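Local coordinates for guanine nucleotide exchange factor p115rhogef (Homo sapiens, PDB 1IAP), which is a guanine nucleotide exchange factor, probably for Rho, whose N-terminal RGS-like domain probably engages heterotrimeric G protein alpha subunits, at residues 10-15 against 182-187; 38-43 against 56-61; 136-139 against 144-147. All blocks are in the same frame, centred on the assembly; numbering follows the deposited sequence.

Contact 1: residues 10-15 against 182-187; sequences QVKRRP and GLYMRH
Tyr184 and Lys12 meet through the one hydrogen bond of the contact: the phenol OH of Tyr184 donates to the main-chain O of Lys12 over 2.8 Å. The acceptor lies at the edge of the ring, in its plane. The C=O...OH angle is 125°, and the donor is tilted 34° out of the carbonyl plane. With CG anti to the backbone N (chi1 -172°), the tyrosine ring reaches out from helix 171-187 and brings its hydroxyl to the type I turn that runs from Val11 to Arg14. Tyr184 OH also lies 3.5 Å from Lys12 CB, while the rest of the extended lysine chain leads off to a salt bridge between NZ and Asp41.

Van der Waals packing falls to Met185 and Pro15. Met185 bends at both chi2 and chi3, which lays its thioether alongside the start of helix 15-28: CE touches the backbone, 3.7 Å from Pro15 O, and SD forms the apolar pair with Pro15 CB at 4.3 Å. Leu18 touches both Tyr184 and Met185, and Ala153 of helix 142-162 touches Pro15, so the patch belongs to the packed interior of this all-helical RGS-like domain.

Arg14 closes the turn and is also the N-cap residue of helix 15-28; its NE makes a salt bridge with Glu149. The main-chain O of Lys12, in the turn, is thus given a phenol donor in a buried place, which ties the N-terminal turn to the last helix of the chain with one directed bond and a small apolar patch.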
loop_
_atom_site.group_PDB
_atom_site.type_symbol
_atom_site.label_atom_id
_atom_site.label_comp_id
_atom_site.label_asym_id
_atom_site.label_seq_id
_atom_site.Cartn_x
_atom_site.Cartn_y
_atom_site.Cartn_z
ATOM N N GLN A 10 -2.132 1.544 11.775
ATOM C CA GLN A 10 -3.423 0.959 12.125
ATOM C C GLN A 10 -4.188 0.387 10.931
ATOM O O GLN A 10 -4.788 -0.682 11.037
ATOM C CB GLN A 10 -4.289 1.986 12.853
ATOM C CG GLN A 10 -3.705 2.434 14.182
ATOM C CD GLN A 10 -4.514 3.528 14.839
ATOM O OE1 GLN A 10 -5.565 3.273 15.428
ATOM N NE2 GLN A 10 -4.026 4.758 14.744
ATOM N N VAL A 11 -4.148 1.075 9.794
ATOM C CA VAL A 11 -4.867 0.613 8.602
ATOM C C VAL A 11 -4.165 -0.493 7.803
ATOM O O VAL A 11 -4.825 -1.328 7.183
ATOM C CB VAL A 11 -5.214 1.798 7.653
ATOM C CG1 VAL A 11 -3.981 2.276 6.889
ATOM C CG2 VAL A 11 -6.334 1.402 6.701
ATOM N N LYS A 12 -2.835 -0.534 7.865
ATOM C CA LYS A 12 -2.060 -1.524 7.118
ATOM C C LYS A 12 -2.416 -2.977 7.439
ATOM O O LYS A 12 -2.139 -3.868 6.641
ATOM C CB LYS A 12 -0.558 -1.303 7.342
ATOM C CG LYS A 12 -0.079 -1.714 8.724
ATOM C CD LYS A 12 1.425 -1.567 8.889
ATOM C CE LYS A 12 1.872 -2.199 10.200
ATOM N NZ LYS A 12 3.323 -2.015 10.462
ATOM N N ARG A 13 -3.036 -3.201 8.597
ATOM C CA ARG A 13 -3.419 -4.538 9.047
ATOM C C ARG A 13 -4.895 -4.874 8.838
ATOM O O ARG A 13 -5.309 -6.010 9.063
ATOM C CB ARG A 13 -3.087 -4.693 10.532
ATOM C CG ARG A 13 -1.680 -4.258 10.895
ATOM C CD ARG A 13 -1.432 -4.322 12.390
ATOM N NE ARG A 13 -0.105 -3.816 12.736
ATOM C CZ ARG A 13 0.280 -3.496 13.968
ATOM N NH1 ARG A 13 -0.561 -3.633 14.985
ATOM N NH2 ARG A 13 1.501 -3.024 14.181
ATOM N N ARG A 14 -5.687 -3.889 8.420
ATOM C CA ARG A 14 -7.125 -4.080 8.206
ATOM C C ARG A 14 -7.403 -4.044 6.704
ATOM O O ARG A 14 -7.622 -2.979 6.125
ATOM C CB ARG A 14 -7.890 -2.973 8.930
ATOM C CG ARG A 14 -7.341 -2.671 10.338
ATOM C CD ARG A 14 -8.086 -3.391 11.462
ATOM N NE ARG A 14 -8.078 -4.849 11.353
ATOM C CZ ARG A 14 -7.103 -5.637 11.800
ATOM N NH1 ARG A 14 -6.034 -5.118 12.389
ATOM N NH2 ARG A 14 -7.213 -6.953 11.685
ATOM N N PRO A 15 -7.456 -5.226 6.069
ATOM C CA PRO A 15 -7.691 -5.387 4.630
ATOM C C PRO A 15 -8.880 -4.669 4.004
ATOM O O PRO A 15 -8.733 -4.059 2.946
ATOM C CB PRO A 15 -7.748 -6.910 4.458
ATOM C CG PRO A 15 -8.256 -7.387 5.780
ATOM C CD PRO A 15 -7.518 -6.530 6.763
ATOM N N GLY A 182 -2.694 -5.799 -5.350
ATOM C CA GLY A 182 -2.833 -7.245 -5.332
ATOM C C GLY A 182 -1.734 -7.913 -4.528
ATOM O O GLY A 182 -1.997 -8.788 -3.697
ATOM N N LEU A 183 -0.502 -7.454 -4.732
ATOM C CA LEU A 183 0.651 -8.006 -4.037
ATOM C C LEU A 183 0.531 -7.878 -2.524
ATOM O O LEU A 183 0.726 -8.851 -1.792
ATOM C CB LEU A 183 1.941 -7.329 -4.523
ATOM C CG LEU A 183 3.266 -7.915 -4.023
ATOM C CD1 LEU A 183 3.418 -9.342 -4.535
ATOM C CD2 LEU A 183 4.421 -7.057 -4.511
ATOM N N TYR A 184 0.169 -6.690 -2.056
ATOM C CA TYR A 184 0.044 -6.461 -0.626
ATOM C C TYR A 184 -1.158 -7.173 -0.002
ATOM O O TYR A 184 -1.079 -7.651 1.131
ATOM C CB TYR A 184 -0.007 -4.960 -0.317
ATOM C CG TYR A 184 0.065 -4.679 1.164
ATOM C CD1 TYR A 184 1.284 -4.720 1.840
ATOM C CD2 TYR A 184 -1.086 -4.424 1.902
ATOM C CE1 TYR A 184 1.353 -4.523 3.219
ATOM C CE2 TYR A 184 -1.026 -4.222 3.281
ATOM C CZ TYR A 184 0.195 -4.273 3.928
ATOM O OH TYR A 184 0.258 -4.069 5.284
ATOM N N MET A 185 -2.274 -7.218 -0.723
ATOM C CA MET A 185 -3.475 -7.883 -0.214
ATOM C C MET A 185 -3.204 -9.375 -0.010
ATOM O O MET A 185 -3.658 -9.972 0.961
ATOM C CB MET A 185 -4.656 -7.675 -1.169
ATOM C CG MET A 185 -5.338 -6.311 -1.032
ATOM S SD MET A 185 -6.110 -6.091 0.621
ATOM C CE MET A 185 -5.644 -4.373 0.985
ATOM N N ARG A 186 -2.437 -9.958 -0.921
ATOM C CA ARG A 186 -2.072 -11.372 -0.850
ATOM C C ARG A 186 -1.273 -11.600 0.439
ATOM O O ARG A 186 -1.392 -12.641 1.082
ATOM C CB ARG A 186 -1.230 -11.720 -2.071
ATOM C CG ARG A 186 -1.099 -13.189 -2.387
ATOM C CD ARG A 186 -0.495 -13.339 -3.775
ATOM N NE ARG A 186 -1.295 -12.626 -4.771
ATOM C CZ ARG A 186 -0.805 -11.802 -5.694
ATOM N NH1 ARG A 186 0.500 -11.570 -5.771
ATOM N NH2 ARG A 186 -1.631 -11.195 -6.535
ATOM N N HIS A 187 -0.508 -10.582 0.832
ATOM C CA HIS A 187 0.302 -10.615 2.047
ATOM C C HIS A 187 -0.596 -10.629 3.290
ATOM O O HIS A 187 -0.209 -11.130 4.344
ATOM C CB HIS A 187 1.229 -9.396 2.077
ATOM C CG HIS A 187 2.090 -9.313 3.297
ATOM N ND1 HIS A 187 1.815 -8.461 4.344
ATOM C CD2 HIS A 187 3.229 -9.965 3.632
ATOM C CE1 HIS A 187 2.747 -8.590 5.270
ATOM N NE2 HIS A 187 3.616 -9.497 4.862
#

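Contact 2: residues 38-43 against 56-61; sequences LHADML and LDFYHS
The Phe58 ring carries the contact, with His39 CB at its edge, near the ring plane, 4.0 Å from CD1. Ala40 CB approaches the ring obliquely and comes within 3.9 Å of CE1. A methyl of Leu43, CD2, also arrives at a slant, 4.0 Å from Phe58 CB and 4.1 Å from CG, touching the root of the ring. Outside these segments, Phe62 meets Phe58 with the planes at about 60°. The His39 imidazole carries the Met42 methyl CE on one face, offset toward the rim, and Phe62 packs against it edge-to-face.

Helices 32-43 and 48-63 form an antiparallel helical hairpin of the RGS-like fold; their short segments run at 169° with axes 10.7 Å apart. Phe58 points in between them, its CG anti to the backbone N (chi1 175°), which sends the ring toward the other helix. Val101 of helix 91-103 also touches Phe58, and Val98 and Val102 of that helix touch Ala40, so a third helix lies against the hairpin. His39 adds only its CB to the pairing with Phe58: its ring leads away, and NE2 is hydrogen-bonded to Ala180 O in helix 171-187.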
loop_
_atom_site.group_PDB
_atom_site.type_symbol
_atom_site.label_atom_id
_atom_site.label_comp_id
_atom_site.label_asym_id
_atom_site.label_seq_id
_atom_site.Cartn_x
_atom_site.Cartn_y
_atom_site.Cartn_z
ATOM N N LEU A 38 3.348 0.474 2.006
ATOM C CA LEU A 38 2.784 -0.853 2.252
ATOM C C LEU A 38 3.771 -1.948 1.838
ATOM O O LEU A 38 3.971 -2.917 2.568
ATOM C CB LEU A 38 1.453 -1.021 1.504
ATOM C CG LEU A 38 0.321 -0.046 1.847
ATOM C CD1 LEU A 38 -0.920 -0.336 0.984
ATOM C CD2 LEU A 38 -0.028 -0.146 3.325
ATOM N N HIS A 39 4.409 -1.778 0.681
ATOM C CA HIS A 39 5.368 -2.771 0.204
ATOM C C HIS A 39 6.629 -2.806 1.061
ATOM O O HIS A 39 7.263 -3.854 1.206
ATOM C CB HIS A 39 5.726 -2.520 -1.258
ATOM C CG HIS A 39 4.655 -2.933 -2.219
ATOM N ND1 HIS A 39 4.924 -3.294 -3.519
ATOM C CD2 HIS A 39 3.313 -3.043 -2.067
ATOM C CE1 HIS A 39 3.795 -3.607 -4.131
ATOM N NE2 HIS A 39 2.803 -3.463 -3.269
ATOM N N ALA A 40 6.975 -1.660 1.639
ATOM C CA ALA A 40 8.152 -1.546 2.497
ATOM C C ALA A 40 7.915 -2.314 3.790
ATOM O O ALA A 40 8.828 -2.938 4.331
ATOM C CB ALA A 40 8.440 -0.089 2.800
ATOM N N ASP A 41 6.678 -2.269 4.276
ATOM C CA ASP A 41 6.308 -2.967 5.495
ATOM C C ASP A 41 6.332 -4.470 5.230
ATOM O O ASP A 41 6.779 -5.258 6.061
ATOM C CB ASP A 41 4.909 -2.539 5.938
ATOM C CG ASP A 41 4.551 -3.068 7.310
ATOM O OD1 ASP A 41 3.965 -4.166 7.392
ATOM O OD2 ASP A 41 4.870 -2.386 8.305
ATOM N N MET A 42 5.831 -4.843 4.058
ATOM C CA MET A 42 5.772 -6.227 3.609
ATOM C C MET A 42 7.186 -6.803 3.513
ATOM O O MET A 42 7.415 -7.970 3.839
ATOM C CB MET A 42 5.063 -6.273 2.250
ATOM C CG MET A 42 5.042 -7.615 1.551
ATOM S SD MET A 42 3.909 -7.550 0.140
ATOM C CE MET A 42 4.840 -6.535 -0.974
ATOM N N LEU A 43 8.128 -5.960 3.092
ATOM C CA LEU A 43 9.534 -6.342 2.958
ATOM C C LEU A 43 10.143 -6.667 4.317
ATOM O O LEU A 43 10.965 -7.578 4.438
ATOM C CB LEU A 43 10.331 -5.207 2.311
ATOM C CG LEU A 43 10.691 -5.327 0.831
ATOM C CD1 LEU A 43 9.457 -5.616 -0.007
ATOM C CD2 LEU A 43 11.362 -4.042 0.378
ATOM N N LEU A 56 14.545 -5.484 -4.797
ATOM C CA LEU A 56 14.833 -5.149 -6.186
ATOM C C LEU A 56 13.533 -4.764 -6.890
ATOM O O LEU A 56 13.501 -3.808 -7.663
ATOM C CB LEU A 56 15.496 -6.329 -6.905
ATOM C CG LEU A 56 16.796 -6.866 -6.289
ATOM C CD1 LEU A 56 17.307 -8.043 -7.110
ATOM C CD2 LEU A 56 17.845 -5.775 -6.220
ATOM N N ASP A 57 12.458 -5.497 -6.593
ATOM C CA ASP A 57 11.143 -5.217 -7.181
ATOM C C ASP A 57 10.667 -3.857 -6.673
ATOM O O ASP A 57 10.135 -3.047 -7.433
ATOM C CB ASP A 57 10.125 -6.289 -6.774
ATOM C CG ASP A 57 10.417 -7.653 -7.379
ATOM O OD1 ASP A 57 11.175 -7.742 -8.370
ATOM O OD2 ASP A 57 9.863 -8.645 -6.860
ATOM N N PHE A 58 10.860 -3.637 -5.375
ATOM C CA PHE A 58 10.487 -2.393 -4.711
ATOM C C PHE A 58 11.243 -1.254 -5.386
ATOM O O PHE A 58 10.679 -0.189 -5.631
ATOM C CB PHE A 58 10.843 -2.489 -3.222
ATOM C CG PHE A 58 10.614 -1.222 -2.442
ATOM C CD1 PHE A 58 9.405 -1.003 -1.789
ATOM C CD2 PHE A 58 11.634 -0.281 -2.298
ATOM C CE1 PHE A 58 9.210 0.131 -1.001
ATOM C CE2 PHE A 58 11.449 0.859 -1.511
ATOM C CZ PHE A 58 10.232 1.063 -0.859
ATOM N N TYR A 59 12.518 -1.494 -5.697
ATOM C CA TYR A 59 13.338 -0.496 -6.371
ATOM C C TYR A 59 12.769 -0.181 -7.749
ATOM O O TYR A 59 12.529 0.980 -8.081
ATOM C CB TYR A 59 14.791 -0.985 -6.503
ATOM C CG TYR A 59 15.642 -0.134 -7.410
ATOM C CD1 TYR A 59 16.220 1.052 -6.955
ATOM C CD2 TYR A 59 15.844 -0.494 -8.745
ATOM C CE1 TYR A 59 16.972 1.861 -7.812
ATOM C CE2 TYR A 59 16.588 0.303 -9.603
ATOM C CZ TYR A 59 17.149 1.477 -9.133
ATOM O OH TYR A 59 17.881 2.262 -9.992
ATOM N N HIS A 60 12.520 -1.224 -8.540
ATOM C CA HIS A 60 12.001 -1.042 -9.888
ATOM C C HIS A 60 10.610 -0.416 -9.954
ATOM O O HIS A 60 10.287 0.281 -10.911
ATOM C CB HIS A 60 12.034 -2.369 -10.651
ATOM C CG HIS A 60 13.419 -2.840 -10.973
ATOM N ND1 HIS A 60 14.256 -2.157 -11.830
ATOM C CD2 HIS A 60 14.125 -3.907 -10.529
ATOM C CE1 HIS A 60 15.419 -2.780 -11.896
ATOM N NE2 HIS A 60 15.366 -3.845 -11.114
ATOM N N SER A 61 9.808 -0.640 -8.919
ATOM C CA SER A 61 8.451 -0.109 -8.860
ATOM C C SER A 61 8.314 1.314 -8.325
ATOM O O SER A 61 7.489 2.086 -8.825
ATOM C CB SER A 61 7.557 -1.028 -8.016
ATOM O OG SER A 61 7.332 -2.271 -8.655
#

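Contact 3: residues 136-139 against 144-147; sequences AWVG and SYEA
Tyr145 of helix 142-162 packs against Val138 in the loop that joins helix 128-135 to helix 142-162 of the RGS-like domain. Trp137 and Val138 are exposed, whereas Tyr145 is buried. One residue before the tyrosine, Ser144 OG bonds to Asp141 O near the start of the helix. The ring reaches the loop because CG stands anti to the backbone N (chi1 177°). Val138 CA sits over one face, offset toward the rim, and makes a CH-pi contact, 3.9 Å from the ring centroid and 26° off the normal. Replacing the tyrosine with an alanine here would remove the ring beneath Val138 and would probably leave the loop free to shift.

Followed outward, Tyr145 CB lies 3.4 Å from Val138 O; CG comes next, 3.8 Å from Val138 O and 3.9 Å from Val138 CA. Farther out, Tyr145 CD2 meets the loop backbone twice, with Trp137 O at 3.3 Å, oblique to the ring, and Val138 CA at 3.5 Å. CE2 continues along Val138 CA and N. Near the end of the ring, Tyr145 CZ meets the Val138 methyl CG2 at 4.2 Å.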
loop_
_atom_site.group_PDB
_atom_site.type_symbol
_atom_site.label_atom_id
_atom_site.label_comp_id
_atom_site.label_asym_id
_atom_site.label_seq_id
_atom_site.Cartn_x
_atom_site.Cartn_y
_atom_site.Cartn_z
ATOM N N ALA A 136 -20.495 -4.487 13.287
ATOM C CA ALA A 136 -21.391 -5.332 14.055
ATOM C C ALA A 136 -20.889 -6.756 14.233
ATOM O O ALA A 136 -21.517 -7.543 14.935
ATOM C CB ALA A 136 -22.781 -5.341 13.399
ATOM N N TRP A 137 -19.736 -7.076 13.650
ATOM C CA TRP A 137 -19.219 -8.442 13.729
ATOM C C TRP A 137 -17.847 -8.675 14.351
ATOM O O TRP A 137 -17.267 -9.746 14.157
ATOM C CB TRP A 137 -19.270 -9.094 12.337
ATOM C CG TRP A 137 -20.667 -9.270 11.851
ATOM C CD1 TRP A 137 -21.373 -8.423 11.039
ATOM C CD2 TRP A 137 -21.572 -10.313 12.225
ATOM N NE1 TRP A 137 -22.665 -8.867 10.900
ATOM C CE2 TRP A 137 -22.816 -10.027 11.617
ATOM C CE3 TRP A 137 -21.455 -11.462 13.022
ATOM C CZ2 TRP A 137 -23.936 -10.850 11.776
ATOM C CZ3 TRP A 137 -22.567 -12.280 13.182
ATOM C CH2 TRP A 137 -23.794 -11.966 12.560
ATOM N N VAL A 138 -17.329 -7.699 15.096
ATOM C CA VAL A 138 -16.021 -7.848 15.747
ATOM C C VAL A 138 -15.977 -9.134 16.593
ATOM O O VAL A 138 -14.993 -9.877 16.560
ATOM C CB VAL A 138 -15.690 -6.623 16.633
ATOM C CG1 VAL A 138 -14.356 -6.830 17.353
ATOM C CG2 VAL A 138 -15.622 -5.367 15.775
ATOM N N GLY A 139 -17.049 -9.373 17.344
ATOM C CA GLY A 139 -17.169 -10.566 18.164
ATOM C C GLY A 139 -16.128 -10.798 19.244
ATOM O O GLY A 139 -15.416 -9.882 19.658
ATOM N N SER A 144 -12.017 -15.306 13.555
ATOM C CA SER A 144 -13.247 -15.328 12.783
ATOM C C SER A 144 -13.533 -13.931 12.245
ATOM O O SER A 144 -14.066 -13.783 11.148
ATOM C CB SER A 144 -14.424 -15.820 13.635
ATOM O OG SER A 144 -14.764 -14.882 14.643
ATOM N N TYR A 145 -13.194 -12.906 13.027
ATOM C CA TYR A 145 -13.411 -11.535 12.584
ATOM C C TYR A 145 -12.451 -11.223 11.447
ATOM O O TYR A 145 -12.837 -10.614 10.450
ATOM C CB TYR A 145 -13.191 -10.523 13.713
ATOM C CG TYR A 145 -13.349 -9.095 13.229
ATOM C CD1 TYR A 145 -12.305 -8.181 13.329
ATOM C CD2 TYR A 145 -14.542 -8.669 12.638
ATOM C CE1 TYR A 145 -12.444 -6.868 12.846
ATOM C CE2 TYR A 145 -14.693 -7.361 12.157
ATOM C CZ TYR A 145 -13.638 -6.471 12.262
ATOM O OH TYR A 145 -13.780 -5.189 11.775
ATOM N N GLU A 146 -11.195 -11.626 11.616
ATOM C CA GLU A 146 -10.188 -11.399 10.592
ATOM C C GLU A 146 -10.606 -12.056 9.289
ATOM O O GLU A 146 -10.386 -11.496 8.218
ATOM C CB GLU A 146 -8.824 -11.925 11.044
ATOM C CG GLU A 146 -8.187 -11.093 12.147
ATOM C CD GLU A 146 -6.883 -11.680 12.657
ATOM O OE1 GLU A 146 -6.619 -12.878 12.413
ATOM O OE2 GLU A 146 -6.123 -10.939 13.316
ATOM N N ALA A 147 -11.246 -13.223 9.380
ATOM C CA ALA A 147 -11.711 -13.937 8.189
ATOM C C ALA A 147 -12.783 -13.115 7.467
ATOM O O ALA A 147 -12.803 -13.059 6.238
ATOM C CB ALA A 147 -12.249 -15.316 8.555
#

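In the fold
Contacts 1 and 2 are both buried and touch each other: the lysine salt bridge links them, and helix 171-187 packs on helix 32-43 through Tyr184 and Leu183 against Leu38, His39 and Met42. Contact 3 lies nearer the surface, its centre about 23 Å from the centre of the chain and about 30 Å from that of contact 2, on the opposite side. Helix 142-162, which supplies one side of contact 3, also touches Pro15 and Met185 of contact 1. Along the chain, contacts 2 and 3 are both nested within the loop that contact 1 closes. Chemistry follows place: a phenol-carbonyl bond between distant parts of the chain in contact 1, apolar interhelical packing in contact 2, backbone-on-ring packing in contact 3.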